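PDB 6JXG: beta-glucosidase from Chaetomella raphigera, which probably hydrolyses terminal, non-reducing beta-D-glucosyl residues with release of beta-D-glucose, as a secreted glycoside hydrolase of family 3 in cellulose breakdown. Local coordinates for residues S279-D282 and D283-R287; F551-G554 and L555-Y559. One frame throughout, in Å; residues are numbered along the deposited sequence.

Both contacts are local, each within one unbroken run of chain, and they belong to different parts of the family 3 architecture. Contact 1 comes first, two successive turns of helix 278-294 in the sequence range of the N-terminal, TIM-barrel-type domain. Contact 2 follows far along the chain, in the loop between helices 511-519 and 559-564, within the range of the C-terminal domain. Their centres are about 37 Å apart and their nearest atoms about 25 Å, so neither touches the other. Contact 1 is internal to one helix, whereas contact 2 lies where the C-terminal part meets the N-terminal part, Glu553 pairing with Lys116 and Leu555 packing on helix 175-182, and probably contributes to that interface.

Contact 1: S279-D282 and D283-R287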
loop_
_atom_site.group_PDB
_atom_site.type_symbol
_atom_site.label_atom_id
_atom_site.label_comp_id
_atom_site.label_asym_id
_atom_site.label_seq_id
_atom_site.Cartn_x
_atom_site.Cartn_y
_atom_site.Cartn_z
ATOM N N SER A 279 -33.409 -3.253 -14.066
ATOM C CA SER A 279 -32.175 -3.161 -14.810
ATOM C C SER A 279 -30.932 -2.917 -13.899
ATOM O O SER A 279 -29.786 -3.341 -14.231
ATOM C CB SER A 279 -32.276 -2.061 -15.844
ATOM O OG SER A 279 -32.401 -0.810 -15.181
ATOM N N ARG A 280 -31.166 -2.269 -12.773
ATOM C CA ARG A 280 -30.082 -1.948 -11.839
ATOM C C ARG A 280 -29.620 -3.235 -11.158
ATOM O O ARG A 280 -28.414 -3.560 -11.124
ATOM C CB ARG A 280 -30.490 -0.845 -10.835
ATOM C CG ARG A 280 -29.336 -0.419 -9.842
ATOM C CD ARG A 280 -28.230 0.413 -10.506
ATOM N NE ARG A 280 -27.145 -0.416 -10.952
ATOM C CZ ARG A 280 -26.270 -1.001 -10.107
ATOM N NH1 ARG A 280 -26.295 -0.732 -8.819
ATOM N NH2 ARG A 280 -25.337 -1.801 -10.577
ATOM N N LEU A 281 -30.564 -4.012 -10.665
ATOM C CA LEU A 281 -30.167 -5.356 -10.100
ATOM C C LEU A 281 -29.505 -6.299 -11.144
ATOM O O LEU A 281 -28.509 -6.992 -10.876
ATOM C CB LEU A 281 -31.370 -6.068 -9.452
ATOM C CG LEU A 281 -31.268 -7.512 -8.972
ATOM C CD1 LEU A 281 -30.171 -7.669 -7.923
ATOM C CD2 LEU A 281 -32.599 -7.945 -8.400
ATOM N N ASP A 282 -30.051 -6.305 -12.350
ATOM C CA ASP A 282 -29.505 -7.078 -13.436
ATOM C C ASP A 282 -28.075 -6.634 -13.702
ATOM O O ASP A 282 -27.204 -7.486 -13.929
ATOM C CB ASP A 282 -30.335 -6.923 -14.709
ATOM C CG ASP A 282 -31.706 -7.636 -14.613
ATOM O OD1 ASP A 282 -31.958 -8.390 -13.657
ATOM O OD2 ASP A 282 -32.529 -7.475 -15.554
ATOM N N ASP A 283 -27.829 -5.333 -13.646
ATOM C CA ASP A 283 -26.512 -4.787 -13.918
ATOM C C ASP A 283 -25.546 -5.234 -12.814
ATOM O O ASP A 283 -24.449 -5.652 -13.090
ATOM C CB ASP A 283 -26.559 -3.274 -14.001
ATOM C CG ASP A 283 -25.223 -2.683 -14.332
ATOM O OD1 ASP A 283 -24.806 -2.804 -15.488
ATOM O OD2 ASP A 283 -24.575 -2.167 -13.432
ATOM N N MET A 284 -26.000 -5.233 -11.577
ATOM C CA MET A 284 -25.174 -5.655 -10.430
ATOM C C MET A 284 -24.696 -7.080 -10.597
ATOM O O MET A 284 -23.532 -7.387 -10.466
ATOM C CB MET A 284 -25.990 -5.610 -9.150
ATOM C CG MET A 284 -26.379 -4.283 -8.596
ATOM S SD MET A 284 -27.460 -4.638 -7.148
ATOM C CE MET A 284 -28.170 -3.106 -6.722
ATOM N N VAL A 285 -25.620 -7.974 -10.905
ATOM C CA VAL A 285 -25.313 -9.382 -11.119
ATOM C C VAL A 285 -24.457 -9.648 -12.299
ATOM O O VAL A 285 -23.558 -10.495 -12.231
ATOM C CB VAL A 285 -26.614 -10.207 -11.188
ATOM C CG1 VAL A 285 -26.265 -11.684 -11.374
ATOM C CG2 VAL A 285 -27.350 -10.061 -9.869
ATOM N N THR A 286 -24.719 -8.950 -13.418
ATOM C CA THR A 286 -23.913 -9.088 -14.574
ATOM C C THR A 286 -22.442 -8.768 -14.257
ATOM O O THR A 286 -21.563 -9.490 -14.676
ATOM C CB THR A 286 -24.386 -8.206 -15.743
ATOM O OG1 THR A 286 -25.769 -8.477 -16.070
ATOM C CG2 THR A 286 -23.551 -8.449 -16.939
ATOM N N ARG A 287 -22.237 -7.725 -13.469
ATOM C CA ARG A 287 -20.897 -7.279 -13.121
ATOM C C ARG A 287 -20.163 -8.311 -12.219
ATOM O O ARG A 287 -19.005 -8.663 -12.457
ATOM C CB ARG A 287 -20.959 -5.933 -12.444
ATOM C CG ARG A 287 -21.293 -4.756 -13.378
ATOM C CD ARG A 287 -21.548 -3.463 -12.636
ATOM N NE ARG A 287 -21.671 -2.351 -13.565
ATOM C CZ ARG A 287 -20.675 -1.759 -14.235
ATOM N NH1 ARG A 287 -19.420 -2.083 -14.015
ATOM N NH2 ARG A 287 -20.978 -0.793 -15.107
#
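Asp283 OD2 takes the NH2 group of Arg280 at 3.0 Å, a nearly straight bond (162°) that lies close to the guanidinium plane and uses the anti lone pair of the oxygen. The same oxygen accepts NE of Arg287 at 2.9 Å on its syn side, somewhat out of the carboxylate plane, so it ties together two arginines about two helical turns apart. Met284 lays its CG methylene over one face of the Arg280 guanidinium, 3.3 Å from NH2, as its slim, flexible chain allows. Arg280 reaches them with CG opposite the backbone N (chi1 -178°) and bends at chi2 and chi3. Leu281 CD1 meets Met284 SD at 4.1 Å. Thr286 OG1 bonds to Asp282 O at 2.8 Å, from the opposite face of the carbonyl plane to Thr286's own N-H, which bonds the same oxygen. Further out, Arg280 also bonds to Asp248 and to the carbonyls of Ala243 and Leu247, while Leu281 packs on helix 265-272. A leucine in place of Arg280 would probably cost Asp283 one of its two arginine partners and leave Asp248 without this cationic mate. The shared carboxylate of Asp283 probably offsets the like charges of Arg280 NH2 and Arg287 NE, 4.8 Å apart.

Contact 2: F551-G554 and L555-Y559; sequences FPEG and LFVDY
The ring of Phe556 meets Glu553 O at its edge, near the ring plane, with CD2 3.6 Å from that oxygen, while CB of its own neighbour Leu555 lies over one face, offset toward the rim. The carbonyl thus faces the weakly positive C-H rim of the ring. It also accepts the backbone N-H of Phe556 at 3.1 Å, from above the carbonyl plane and fairly straight (159°), so one oxygen serves both the backbone and the ring edge. Beside this bond, Glu553 sets its CG between the backbone N and the carbonyl carbon (chi1 64°), where it meets CG2 of Val557 at 3.9 Å, the two side chains slanting across each other. The aliphatic part of the glutamate thereby covers a buried valine, and its carboxylate pairs with Lys116, a charge that also lies against the ring of Phe551 in a cation-pi contact. Gly554 takes positive phi (60°), and a CB would clash with Leu555 N, which makes glycine apt here. Leu555 and Val557 carry apolar groups to helix 175-182. The backbone describes two overlapping turns, type I from Phe551 to Gly554 and type II' from Glu553 to Phe556, the latter with glycine in its usual second position. Asp558 then takes the N-cap position of helix 559-564 without a side-chain capping bond: overlapping beta turns in a loop that leads into a helix, lying against the TIM-barrel-type domain.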
loop_
_atom_site.group_PDB
_atom_site.type_symbol
_atom_site.label_atom_id
_atom_site.label_comp_id
_atom_site.label_asym_id
_atom_site.label_seq_id
_atom_site.Cartn_x
_atom_site.Cartn_y
_atom_site.Cartn_z
ATOM N N PHE A 551 -9.758 19.420 2.321
ATOM C CA PHE A 551 -8.583 19.180 1.522
ATOM C C PHE A 551 -7.996 20.511 0.961
ATOM O O PHE A 551 -7.759 20.623 -0.221
ATOM C CB PHE A 551 -8.807 18.183 0.419
ATOM C CG PHE A 551 -8.962 16.734 0.897
ATOM C CD1 PHE A 551 -10.011 16.356 1.752
ATOM C CD2 PHE A 551 -8.104 15.749 0.496
ATOM C CE1 PHE A 551 -10.166 15.040 2.168
ATOM C CE2 PHE A 551 -8.279 14.440 0.906
ATOM C CZ PHE A 551 -9.266 14.104 1.781
ATOM N N PRO A 552 -7.784 21.528 1.821
ATOM C CA PRO A 552 -7.356 22.845 1.281
ATOM C C PRO A 552 -5.931 22.819 0.694
ATOM O O PRO A 552 -5.571 23.630 -0.111
ATOM C CB PRO A 552 -7.458 23.767 2.520
ATOM C CG PRO A 552 -7.179 22.836 3.636
ATOM C CD PRO A 552 -7.942 21.590 3.273
ATOM N N GLU A 553 -5.160 21.806 1.047
ATOM C CA GLU A 553 -3.789 21.671 0.567
ATOM C C GLU A 553 -3.787 21.273 -0.874
ATOM O O GLU A 553 -2.780 21.397 -1.543
ATOM C CB GLU A 553 -3.037 20.641 1.419
ATOM C CG GLU A 553 -3.528 19.188 1.373
ATOM C CD GLU A 553 -4.715 18.857 2.267
ATOM O OE1 GLU A 553 -5.127 19.660 3.164
ATOM O OE2 GLU A 553 -5.309 17.761 2.062
ATOM N N GLY A 554 -4.903 20.695 -1.322
ATOM C CA GLY A 554 -5.103 20.349 -2.705
ATOM C C GLY A 554 -4.049 19.361 -3.167
ATOM O O GLY A 554 -3.753 18.355 -2.520
ATOM N N LEU A 555 -3.425 19.681 -4.285
ATOM C CA LEU A 555 -2.456 18.829 -4.893
ATOM C C LEU A 555 -1.174 18.631 -4.097
ATOM O O LEU A 555 -0.355 17.777 -4.474
ATOM C CB LEU A 555 -2.068 19.448 -6.265
ATOM C CG LEU A 555 -3.191 19.525 -7.303
ATOM C CD1 LEU A 555 -2.869 20.475 -8.419
ATOM C CD2 LEU A 555 -3.482 18.152 -7.847
ATOM N N PHE A 556 -0.954 19.469 -3.082
ATOM C CA PHE A 556 0.344 19.643 -2.474
ATOM C C PHE A 556 0.416 18.822 -1.170
ATOM O O PHE A 556 0.178 19.316 -0.100
ATOM C CB PHE A 556 0.613 21.160 -2.249
ATOM C CG PHE A 556 0.632 21.961 -3.544
ATOM C CD1 PHE A 556 1.753 22.013 -4.304
ATOM C CD2 PHE A 556 -0.508 22.632 -3.987
ATOM C CE1 PHE A 556 1.761 22.736 -5.478
ATOM C CE2 PHE A 556 -0.525 23.324 -5.184
ATOM C CZ PHE A 556 0.614 23.375 -5.943
ATOM N N VAL A 557 0.744 17.552 -1.339
ATOM C CA VAL A 557 0.761 16.568 -0.292
ATOM C C VAL A 557 2.152 15.921 -0.300
ATOM O O VAL A 557 2.769 15.773 -1.352
ATOM C CB VAL A 557 -0.345 15.586 -0.605
ATOM C CG1 VAL A 557 -0.103 14.250 -0.053
ATOM C CG2 VAL A 557 -1.682 16.144 -0.133
ATOM N N ASP A 558 2.656 15.605 0.878
ATOM C CA ASP A 558 3.983 15.106 1.052
ATOM C C ASP A 558 5.016 16.022 0.330
ATOM O O ASP A 558 4.949 17.251 0.459
ATOM C CB ASP A 558 4.085 13.593 0.681
ATOM C CG ASP A 558 5.319 12.917 1.277
ATOM O OD1 ASP A 558 5.352 12.432 2.465
ATOM O OD2 ASP A 558 6.286 12.878 0.507
ATOM N N TYR A 559 5.941 15.448 -0.427
ATOM C CA TYR A 559 7.060 16.228 -1.003
ATOM C C TYR A 559 6.637 17.359 -1.924
ATOM O O TYR A 559 7.370 18.330 -2.080
ATOM C CB TYR A 559 8.097 15.332 -1.719
ATOM C CG TYR A 559 7.619 14.681 -3.018
ATOM C CD1 TYR A 559 7.977 15.197 -4.233
ATOM C CD2 TYR A 559 6.807 13.535 -2.997
ATOM C CE1 TYR A 559 7.545 14.652 -5.425
ATOM C CE2 TYR A 559 6.451 12.943 -4.175
ATOM C CZ TYR A 559 6.769 13.527 -5.393
ATOM O OH TYR A 559 6.336 12.952 -6.576
#